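Local structure of Isomerase/lactonizing enzyme (Agrobacterium fabrum str. C58, 2NQL) at residues F153-P161 / W175-F185; V8-P16 / A380-I388. The protein is of undetermined function but belongs to the mandelate racemase/muconate lactonizing enzyme family of the enolase superfamily. All blocks are in the same frame, centred on the assembly; numbering follows the deposited sequence.

Contact 1 (F153-P161 / W175-F185); sequences FPAYVSGLP and WQDRGFNAFKF
V157 and F180 pack closely across 153-161 and 175-185, the methyl CG2 of V157 lying 3.5 Å from CD1 of F180, with the two side chains roughly at right angles. That methyl, anti to its own carbonyl carbon (chi1 of CG1 -179°), also reaches CB of W175, while CB of V157 rests 3.8 Å from CD1 of F183. Parallel strand bonds fix the register: V157 N donates to A182 O, and K184 N to V157 O, both at 2.9 Å. On the other face, K184 crosses the Y156 side chain obliquely, its CB 3.5 Å from CE1 of Y156, and a bend at chi3 (80°) brings NZ within 2.9 Å of Y156 OH as a donor. The same NZ forms a salt bridge with E240, a sodium ligand. The two ends are looser: at one, a water molecule joins A155 O to N181 N, and at the other L160 CD1 only grazes F185 CB at 4.4 Å. The contact closes a beta-alpha-beta unit in which helix 165-177 links parallel strands 152-158 and 182-186, flanked in the barrel sheet by strands 340-342 and 210-214.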
loop_
_atom_site.group_PDB
_atom_site.type_symbol
_atom_site.label_atom_id
_atom_site.label_comp_id
_atom_site.label_asym_id
_atom_site.label_seq_id
_atom_site.Cartn_x
_atom_site.Cartn_y
_atom_site.Cartn_z
ATOM N N PHE A 153 24.801 -8.871 -18.292
ATOM C CA PHE A 153 25.335 -8.756 -16.932
ATOM C C PHE A 153 25.152 -10.066 -16.184
ATOM O O PHE A 153 24.427 -10.947 -16.672
ATOM C CB PHE A 153 24.708 -7.560 -16.157
ATOM C CG PHE A 153 23.207 -7.439 -16.294
ATOM C CD1 PHE A 153 22.346 -8.362 -15.693
ATOM C CD2 PHE A 153 22.656 -6.361 -16.993
ATOM C CE1 PHE A 153 20.965 -8.227 -15.802
ATOM C CE2 PHE A 153 21.277 -6.207 -17.090
ATOM C CZ PHE A 153 20.427 -7.149 -16.500
ATOM N N PRO A 154 25.841 -10.232 -15.031
ATOM C CA PRO A 154 25.762 -11.494 -14.307
ATOM C C PRO A 154 24.374 -11.875 -13.808
ATOM O O PRO A 154 23.559 -11.006 -13.488
ATOM C CB PRO A 154 26.708 -11.251 -13.118
ATOM C CG PRO A 154 27.691 -10.287 -13.654
ATOM C CD PRO A 154 26.814 -9.333 -14.376
ATOM N N ALA A 155 24.133 -13.178 -13.754
ATOM C CA ALA A 155 22.892 -13.737 -13.243
ATOM C C ALA A 155 23.225 -14.767 -12.170
ATOM O O ALA A 155 24.174 -15.543 -12.331
ATOM C CB ALA A 155 22.114 -14.371 -14.384
ATOM N N TYR A 156 22.487 -14.754 -11.059
ATOM C CA TYR A 156 22.646 -15.789 -10.039
ATOM C C TYR A 156 21.467 -16.725 -9.999
ATOM O O TYR A 156 20.318 -16.311 -10.215
ATOM C CB TYR A 156 22.957 -15.212 -8.655
ATOM C CG TYR A 156 21.812 -14.581 -7.889
ATOM C CD1 TYR A 156 20.969 -15.365 -7.073
ATOM C CD2 TYR A 156 21.568 -13.207 -7.964
ATOM C CE1 TYR A 156 19.938 -14.791 -6.356
ATOM C CE2 TYR A 156 20.523 -12.615 -7.222
ATOM C CZ TYR A 156 19.719 -13.411 -6.436
ATOM O OH TYR A 156 18.688 -12.862 -5.713
ATOM N N VAL A 157 21.759 -17.987 -9.706
ATOM C CA VAL A 157 20.750 -19.036 -9.652
ATOM C C VAL A 157 19.910 -18.935 -8.388
ATOM O O VAL A 157 20.416 -18.868 -7.259
ATOM C CB VAL A 157 21.385 -20.458 -9.753
ATOM C CG1 VAL A 157 20.317 -21.535 -9.721
ATOM C CG2 VAL A 157 22.165 -20.576 -11.029
ATOM N N SER A 158 18.602 -18.941 -8.593
ATOM C CA SER A 158 17.692 -18.909 -7.490
ATOM C C SER A 158 16.715 -20.058 -7.708
ATOM O O SER A 158 16.273 -20.321 -8.839
ATOM C CB SER A 158 16.959 -17.571 -7.518
ATOM O OG SER A 158 16.236 -17.359 -6.334
ATOM N N GLY A 159 16.392 -20.756 -6.633
ATOM C CA GLY A 159 15.382 -21.812 -6.709
ATOM C C GLY A 159 16.129 -23.122 -6.796
ATOM O O GLY A 159 16.786 -23.406 -7.804
ATOM N N LEU A 160 16.042 -23.914 -5.733
ATOM C CA LEU A 160 16.546 -25.285 -5.763
ATOM C C LEU A 160 15.384 -26.208 -5.416
ATOM O O LEU A 160 15.284 -26.665 -4.273
ATOM C CB LEU A 160 17.731 -25.449 -4.792
ATOM C CG LEU A 160 19.004 -24.615 -5.050
ATOM C CD1 LEU A 160 19.959 -24.722 -3.875
ATOM C CD2 LEU A 160 19.710 -24.985 -6.371
ATOM N N PRO A 161 14.479 -26.466 -6.398
ATOM C CA PRO A 161 13.285 -27.238 -6.088
ATOM C C PRO A 161 13.578 -28.735 -6.043
ATOM O O PRO A 161 13.163 -29.505 -6.938
ATOM C CB PRO A 161 12.331 -26.892 -7.233
ATOM C CG PRO A 161 13.230 -26.543 -8.387
ATOM C CD PRO A 161 14.519 -26.045 -7.817
ATOM N N TRP A 175 23.907 -26.541 -12.091
ATOM C CA TRP A 175 23.933 -25.148 -12.534
ATOM C C TRP A 175 25.325 -24.521 -12.550
ATOM O O TRP A 175 25.637 -23.756 -13.466
ATOM C CB TRP A 175 22.880 -24.292 -11.782
ATOM C CG TRP A 175 21.509 -24.609 -12.328
ATOM C CD1 TRP A 175 20.574 -25.462 -11.787
ATOM C CD2 TRP A 175 20.973 -24.173 -13.582
ATOM N NE1 TRP A 175 19.484 -25.552 -12.617
ATOM C CE2 TRP A 175 19.701 -24.779 -13.726
ATOM C CE3 TRP A 175 21.433 -23.308 -14.589
ATOM C CZ2 TRP A 175 18.882 -24.555 -14.845
ATOM C CZ3 TRP A 175 20.614 -23.089 -15.713
ATOM C CH2 TRP A 175 19.355 -23.705 -15.822
ATOM N N GLN A 176 26.161 -24.874 -11.570
ATOM C CA GLN A 176 27.568 -24.463 -11.569
ATOM C C GLN A 176 28.286 -24.942 -12.838
ATOM O O GLN A 176 29.042 -24.179 -13.451
ATOM C CB GLN A 176 28.298 -24.973 -10.318
ATOM C CG GLN A 176 29.684 -24.353 -10.105
ATOM C CD GLN A 176 30.394 -24.911 -8.891
ATOM O OE1 GLN A 176 30.482 -26.128 -8.718
ATOM N NE2 GLN A 176 30.909 -24.023 -8.041
ATOM N N ASP A 177 28.027 -26.188 -13.231
ATOM C CA ASP A 177 28.634 -26.803 -14.428
ATOM C C ASP A 177 28.152 -26.124 -15.717
ATOM O O ASP A 177 28.798 -26.217 -16.768
ATOM C CB ASP A 177 28.295 -28.296 -14.498
ATOM C CG ASP A 177 29.047 -29.122 -13.480
ATOM O OD1 ASP A 177 30.013 -28.609 -12.863
ATOM O OD2 ASP A 177 28.659 -30.296 -13.279
ATOM N N ARG A 178 27.012 -25.437 -15.632
ATOM C CA ARG A 178 26.525 -24.606 -16.723
ATOM C C ARG A 178 27.109 -23.183 -16.722
ATOM O O ARG A 178 26.727 -22.363 -17.556
ATOM C CB ARG A 178 24.986 -24.544 -16.696
ATOM C CG ARG A 178 24.283 -25.871 -16.969
ATOM C CD ARG A 178 22.768 -25.705 -16.976
ATOM N NE ARG A 178 22.315 -24.922 -18.132
ATOM C CZ ARG A 178 21.852 -25.458 -19.257
ATOM N NH1 ARG A 178 21.766 -26.781 -19.389
ATOM N NH2 ARG A 178 21.483 -24.668 -20.256
ATOM N N GLY A 179 28.013 -22.873 -15.799
ATOM C CA GLY A 179 28.752 -21.603 -15.850
ATOM C C GLY A 179 28.238 -20.525 -14.898
ATOM O O GLY A 179 28.646 -19.365 -14.965
ATOM N N PHE A 180 27.347 -20.909 -13.995
ATOM C CA PHE A 180 26.890 -20.012 -12.947
ATOM C C PHE A 180 27.834 -20.127 -11.762
ATOM O O PHE A 180 28.316 -21.215 -11.448
ATOM C CB PHE A 180 25.424 -20.322 -12.582
ATOM C CG PHE A 180 24.453 -19.984 -13.694
ATOM C CD1 PHE A 180 23.699 -18.795 -13.653
ATOM C CD2 PHE A 180 24.296 -20.836 -14.783
ATOM C CE1 PHE A 180 22.814 -18.480 -14.683
ATOM C CE2 PHE A 180 23.426 -20.530 -15.833
ATOM C CZ PHE A 180 22.685 -19.346 -15.789
ATOM N N ASN A 181 28.128 -18.994 -11.144
ATOM C CA ASN A 181 29.063 -18.921 -10.033
ATOM C C ASN A 181 28.428 -18.358 -8.766
ATOM O O ASN A 181 29.072 -18.271 -7.716
ATOM C CB ASN A 181 30.273 -18.069 -10.432
ATOM C CG ASN A 181 31.084 -18.692 -11.554
ATOM O OD1 ASN A 181 31.317 -18.064 -12.589
ATOM N ND2 ASN A 181 31.521 -19.931 -11.354
ATOM N N ALA A 182 27.162 -17.965 -8.877
ATOM C CA ALA A 182 26.461 -17.321 -7.785
ATOM C C ALA A 182 25.072 -17.942 -7.603
ATOM O O ALA A 182 24.403 -18.299 -8.583
ATOM C CB ALA A 182 26.408 -15.806 -8.012
ATOM N N PHE A 183 24.696 -18.144 -6.338
ATOM C CA PHE A 183 23.583 -19.012 -5.941
ATOM C C PHE A 183 22.900 -18.416 -4.724
ATOM O O PHE A 183 23.540 -17.737 -3.904
ATOM C CB PHE A 183 24.082 -20.425 -5.554
ATOM C CG PHE A 183 24.862 -21.104 -6.638
ATOM C CD1 PHE A 183 24.210 -21.907 -7.581
ATOM C CD2 PHE A 183 26.246 -20.899 -6.749
ATOM C CE1 PHE A 183 24.929 -22.528 -8.614
ATOM C CE2 PHE A 183 26.973 -21.496 -7.792
ATOM C CZ PHE A 183 26.323 -22.314 -8.712
ATOM N N LYS A 184 21.606 -18.693 -4.587
ATOM C CA LYS A 184 20.888 -18.299 -3.379
ATOM C C LYS A 184 19.957 -19.423 -2.974
ATOM O O LYS A 184 19.319 -20.048 -3.836
ATOM C CB LYS A 184 20.126 -16.969 -3.602
ATOM C CG LYS A 184 19.385 -16.463 -2.360
ATOM C CD LYS A 184 18.711 -15.100 -2.603
ATOM C CE LYS A 184 17.396 -15.239 -3.351
ATOM N NZ LYS A 184 16.884 -13.893 -3.676
ATOM N N PHE A 185 19.872 -19.680 -1.668
ATOM C CA PHE A 185 18.938 -20.677 -1.154
ATOM C C PHE A 185 17.954 -20.049 -0.177
ATOM O O PHE A 185 18.260 -19.020 0.441
ATOM C CB PHE A 185 19.682 -21.865 -0.519
ATOM C CG PHE A 185 20.268 -21.568 0.829
ATOM C CD1 PHE A 185 19.550 -21.849 2.000
ATOM C CD2 PHE A 185 21.535 -20.993 0.940
ATOM C CE1 PHE A 185 20.095 -21.559 3.261
ATOM C CE2 PHE A 185 22.079 -20.685 2.208
ATOM C CZ PHE A 185 21.357 -20.978 3.361
HETATM O O HOH W 1 26.543 -16.694 -11.680
HETATM O O HOH W 2 16.962 -20.844 -4.168
#

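Contact 2 (V8-P16 / A380-I388); sequences VEVFTLTQP and AALGLIERI. With SO4 (sulfate ion), chain E.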
loop_
_atom_site.group_PDB
_atom_site.type_symbol
_atom_site.label_atom_id
_atom_site.label_comp_id
_atom_site.label_asym_id
_atom_site.label_seq_id
_atom_site.Cartn_x
_atom_site.Cartn_y
_atom_site.Cartn_z
ATOM N N VAL A 8 -6.160 1.268 -23.470
ATOM C CA VAL A 8 -5.437 0.542 -22.416
ATOM C C VAL A 8 -6.281 -0.697 -22.143
ATOM O O VAL A 8 -7.449 -0.595 -21.749
ATOM C CB VAL A 8 -5.261 1.399 -21.125
ATOM C CG1 VAL A 8 -4.513 0.608 -20.031
ATOM C CG2 VAL A 8 -4.535 2.718 -21.414
ATOM N N GLU A 9 -5.714 -1.871 -22.407
ATOM C CA GLU A 9 -6.444 -3.128 -22.266
ATOM C C GLU A 9 -5.754 -3.971 -21.191
ATOM O O GLU A 9 -4.522 -4.114 -21.220
ATOM C CB GLU A 9 -6.416 -3.908 -23.581
ATOM C CG GLU A 9 -7.188 -3.268 -24.752
ATOM C CD GLU A 9 -6.850 -3.959 -26.056
ATOM O OE1 GLU A 9 -5.895 -3.508 -26.729
ATOM O OE2 GLU A 9 -7.508 -4.966 -26.359
ATOM N N VAL A 10 -6.531 -4.512 -20.250
ATOM C CA VAL A 10 -5.953 -5.325 -19.157
ATOM C C VAL A 10 -6.315 -6.797 -19.313
ATOM O O VAL A 10 -7.455 -7.135 -19.645
ATOM C CB VAL A 10 -6.457 -4.845 -17.767
ATOM C CG1 VAL A 10 -5.595 -5.439 -16.668
ATOM C CG2 VAL A 10 -6.364 -3.310 -17.676
ATOM N N PHE A 11 -5.332 -7.660 -19.046
ATOM C CA PHE A 11 -5.486 -9.105 -19.195
ATOM C C PHE A 11 -4.833 -9.819 -18.029
ATOM O O PHE A 11 -3.956 -9.268 -17.366
ATOM C CB PHE A 11 -4.783 -9.629 -20.449
ATOM C CG PHE A 11 -5.232 -8.982 -21.722
ATOM C CD1 PHE A 11 -6.299 -9.513 -22.447
ATOM C CD2 PHE A 11 -4.544 -7.881 -22.225
ATOM C CE1 PHE A 11 -6.701 -8.921 -23.662
ATOM C CE2 PHE A 11 -4.953 -7.271 -23.438
ATOM C CZ PHE A 11 -6.025 -7.801 -24.142
ATOM N N THR A 12 -5.272 -11.054 -17.793
ATOM C CA THR A 12 -4.468 -11.993 -17.002
ATOM C C THR A 12 -3.953 -13.110 -17.908
ATOM O O THR A 12 -4.559 -13.439 -18.929
ATOM C CB THR A 12 -5.258 -12.631 -15.849
ATOM O OG1 THR A 12 -6.481 -13.177 -16.359
ATOM C CG2 THR A 12 -5.557 -11.561 -14.793
ATOM N N LEU A 13 -2.807 -13.637 -17.530
ATOM C CA LEU A 13 -2.297 -14.905 -18.092
ATOM C C LEU A 13 -2.144 -15.852 -16.913
ATOM O O LEU A 13 -1.392 -15.569 -15.981
ATOM C CB LEU A 13 -0.958 -14.651 -18.801
ATOM C CG LEU A 13 -0.154 -15.877 -19.311
ATOM C CD1 LEU A 13 -1.057 -16.783 -20.099
ATOM C CD2 LEU A 13 1.039 -15.429 -20.187
ATOM N N THR A 14 -2.873 -16.962 -16.959
ATOM C CA THR A 14 -2.887 -17.930 -15.872
ATOM C C THR A 14 -2.467 -19.264 -16.470
ATOM O O THR A 14 -2.990 -19.661 -17.506
ATOM C CB THR A 14 -4.310 -18.112 -15.276
ATOM O OG1 THR A 14 -4.871 -16.827 -14.974
ATOM C CG2 THR A 14 -4.257 -18.924 -13.984
ATOM N N GLN A 15 -1.513 -19.926 -15.821
ATOM C CA GLN A 15 -1.071 -21.262 -16.229
ATOM C C GLN A 15 -0.765 -22.112 -15.000
ATOM O O GLN A 15 -0.419 -21.582 -13.922
ATOM C CB GLN A 15 0.204 -21.167 -17.066
ATOM C CG GLN A 15 0.028 -20.505 -18.448
ATOM C CD GLN A 15 1.040 -21.005 -19.434
ATOM O OE1 GLN A 15 2.211 -20.631 -19.381
ATOM N NE2 GLN A 15 0.612 -21.879 -20.316
ATOM N N PRO A 16 -0.828 -23.449 -15.168
ATOM C CA PRO A 16 -0.359 -24.343 -14.087
ATOM C C PRO A 16 1.089 -24.072 -13.709
ATOM O O PRO A 16 1.895 -23.717 -14.567
ATOM C CB PRO A 16 -0.464 -25.739 -14.730
ATOM C CG PRO A 16 -1.534 -25.613 -15.754
ATOM C CD PRO A 16 -1.310 -24.218 -16.343
ATOM N N ALA A 380 1.317 -17.553 -29.270
ATOM C CA ALA A 380 0.854 -18.548 -28.291
ATOM C C ALA A 380 0.317 -17.874 -27.019
ATOM O O ALA A 380 -0.768 -18.221 -26.551
ATOM C CB ALA A 380 1.957 -19.540 -27.947
ATOM N N ALA A 381 1.068 -16.907 -26.487
ATOM C CA ALA A 381 0.618 -16.161 -25.286
ATOM C C ALA A 381 -0.706 -15.432 -25.559
ATOM O O ALA A 381 -1.604 -15.436 -24.708
ATOM C CB ALA A 381 1.649 -15.191 -24.849
ATOM N N LEU A 382 -0.847 -14.845 -26.747
ATOM C CA LEU A 382 -2.091 -14.121 -27.101
ATOM C C LEU A 382 -3.296 -15.028 -27.144
ATOM O O LEU A 382 -4.415 -14.574 -26.901
ATOM C CB LEU A 382 -1.969 -13.386 -28.428
ATOM C CG LEU A 382 -1.014 -12.202 -28.539
ATOM C CD1 LEU A 382 -1.163 -11.631 -29.928
ATOM C CD2 LEU A 382 -1.264 -11.123 -27.477
ATOM N N GLY A 383 -3.075 -16.315 -27.420
ATOM C CA GLY A 383 -4.160 -17.301 -27.386
ATOM C C GLY A 383 -4.617 -17.604 -25.967
ATOM O O GLY A 383 -5.732 -18.043 -25.752
ATOM N N LEU A 384 -3.744 -17.364 -24.995
ATOM C CA LEU A 384 -3.992 -17.754 -23.598
ATOM C C LEU A 384 -4.552 -16.622 -22.715
ATOM O O LEU A 384 -5.229 -16.883 -21.725
ATOM C CB LEU A 384 -2.710 -18.295 -22.976
ATOM C CG LEU A 384 -2.169 -19.555 -23.670
ATOM C CD1 LEU A 384 -0.908 -20.037 -22.935
ATOM C CD2 LEU A 384 -3.278 -20.628 -23.738
ATOM N N ILE A 385 -4.260 -15.379 -23.063
ATOM C CA ILE A 385 -4.660 -14.268 -22.177
ATOM C C ILE A 385 -6.190 -14.142 -22.095
ATOM O O ILE A 385 -6.886 -14.444 -23.064
ATOM C CB ILE A 385 -3.986 -12.946 -22.578
ATOM C CG1 ILE A 385 -4.359 -12.525 -24.010
ATOM C CG2 ILE A 385 -2.461 -13.079 -22.350
ATOM C CD1 ILE A 385 -3.820 -11.168 -24.463
ATOM N N GLU A 386 -6.698 -13.721 -20.930
ATOM C CA GLU A 386 -8.146 -13.483 -20.743
ATOM C C GLU A 386 -8.300 -11.998 -20.365
ATOM O O GLU A 386 -7.510 -11.486 -19.572
ATOM C CB GLU A 386 -8.683 -14.314 -19.561
ATOM C CG GLU A 386 -8.652 -15.826 -19.741
ATOM C CD GLU A 386 -9.209 -16.589 -18.513
ATOM O OE1 GLU A 386 -8.549 -16.637 -17.438
ATOM O OE2 GLU A 386 -10.317 -17.157 -18.634
ATOM N N ARG A 387 -9.303 -11.336 -20.932
ATOM C CA ARG A 387 -9.656 -9.981 -20.524
ATOM C C ARG A 387 -10.079 -9.937 -19.060
ATOM O O ARG A 387 -10.703 -10.868 -18.553
ATOM C CB ARG A 387 -10.775 -9.430 -21.412
ATOM C CG ARG A 387 -10.400 -9.307 -22.879
ATOM C CD ARG A 387 -11.354 -8.382 -23.618
ATOM N NE ARG A 387 -11.024 -8.275 -25.036
ATOM C CZ ARG A 387 -10.073 -7.485 -25.524
ATOM N NH1 ARG A 387 -9.353 -6.729 -24.707
ATOM N NH2 ARG A 387 -9.842 -7.452 -26.829
ATOM N N ILE A 388 -9.732 -8.845 -18.386
ATOM C CA ILE A 388 -10.141 -8.636 -16.991
ATOM C C ILE A 388 -10.504 -7.147 -16.805
ATOM O O ILE A 388 -11.351 -6.822 -15.959
ATOM C CB ILE A 388 -9.053 -9.145 -15.987
ATOM C CG1 ILE A 388 -9.574 -9.142 -14.536
ATOM C CG2 ILE A 388 -7.736 -8.377 -16.167
ATOM C CD1 ILE A 388 -8.682 -9.930 -13.525
ATOM O OXT ILE A 388 -9.997 -6.270 -17.541
HETATM S S SO4 E . -11.791 -13.706 -22.828
HETATM O O1 SO4 E . -11.458 -14.558 -21.682
HETATM O O2 SO4 E . -11.793 -14.505 -24.057
HETATM O O3 SO4 E . -13.108 -13.095 -22.639
HETATM O O4 SO4 E . -10.796 -12.657 -22.947
HETATM O O HOH W 3 -8.916 -6.306 -22.013
HETATM O O HOH W 4 -6.160 -15.786 -17.108
HETATM O O HOH W 5 -4.829 -17.199 -19.123
#
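Strand 8-15 and the C-terminal residues 386-387 pair antiparallel: T12 and E386 form the hydrogen-bonded pair, each N giving a 2.9 Å bond to the other's O, F11 and R387 the adjacent non-hydrogen-bonded one, and I388 N donates to V10 O. The ring of F11 is the centre of the side-chain packing. I385 CD1 sits over the middle of one face, 3.6 Å from the ring centroid, a CH-pi contact set by CG1 of I385 lying between its backbone N and carbonyl carbon (chi1 60°) and an extended chi2. In the conformer modelled here, one of two, R387 runs alongside F11 in the same direction, its guanidinium plane turned 36° from the ring and its NH1 3.5 Å from F11 CZ. The extended chain of this conformer carries that NH1 on to E9 OE2 in a 3.0 Å salt bridge; the oxygen uses its anti lone pair and lies close to the guanidinium plane, while the bond from NH2 is weak. R56 forms a second salt bridge to OE2, so two arginines share this oxygen. Beyond F11 the packing is aliphatic: L13 CD1 meets L384 CB at 3.6 Å, and T12 CG2 meets I388 CD1 at 3.7 Å, the two side chains nearly perpendicular. Along the solvent side one water links T12 OG1, T14 OG1 and E386 OE1, and a sulfate ion accepts from R387 N. Helix 380-384 crosses the strand at 102° before the chain turns into the pairing. The last strand is thereby added at the edge of the antiparallel sheet that also holds 50-59 and 64-70, so the C-terminus returns to the N-terminal alpha+beta domain, as is usual in the enolase superfamily.

In the fold
The principle illustrated is that chemistry follows place in the fold. Contact 1 is buried and local, joining strands separated by a single helix within the barrel; contact 2 is partly exposed and brings together the two ends of the chain, so that the whole of contact 1 is nested inside the loop it closes. Their centres are 30 Å apart and they do not touch, nor do they share a helix or strand. Both mix apolar packing with water, but their charges differ in setting: in contact 1 a buried lysine meets E240 by the sodium site, whereas in contact 2 an arginine-glutamate pair bridges the two segments at the surface, on the edge of another sheet.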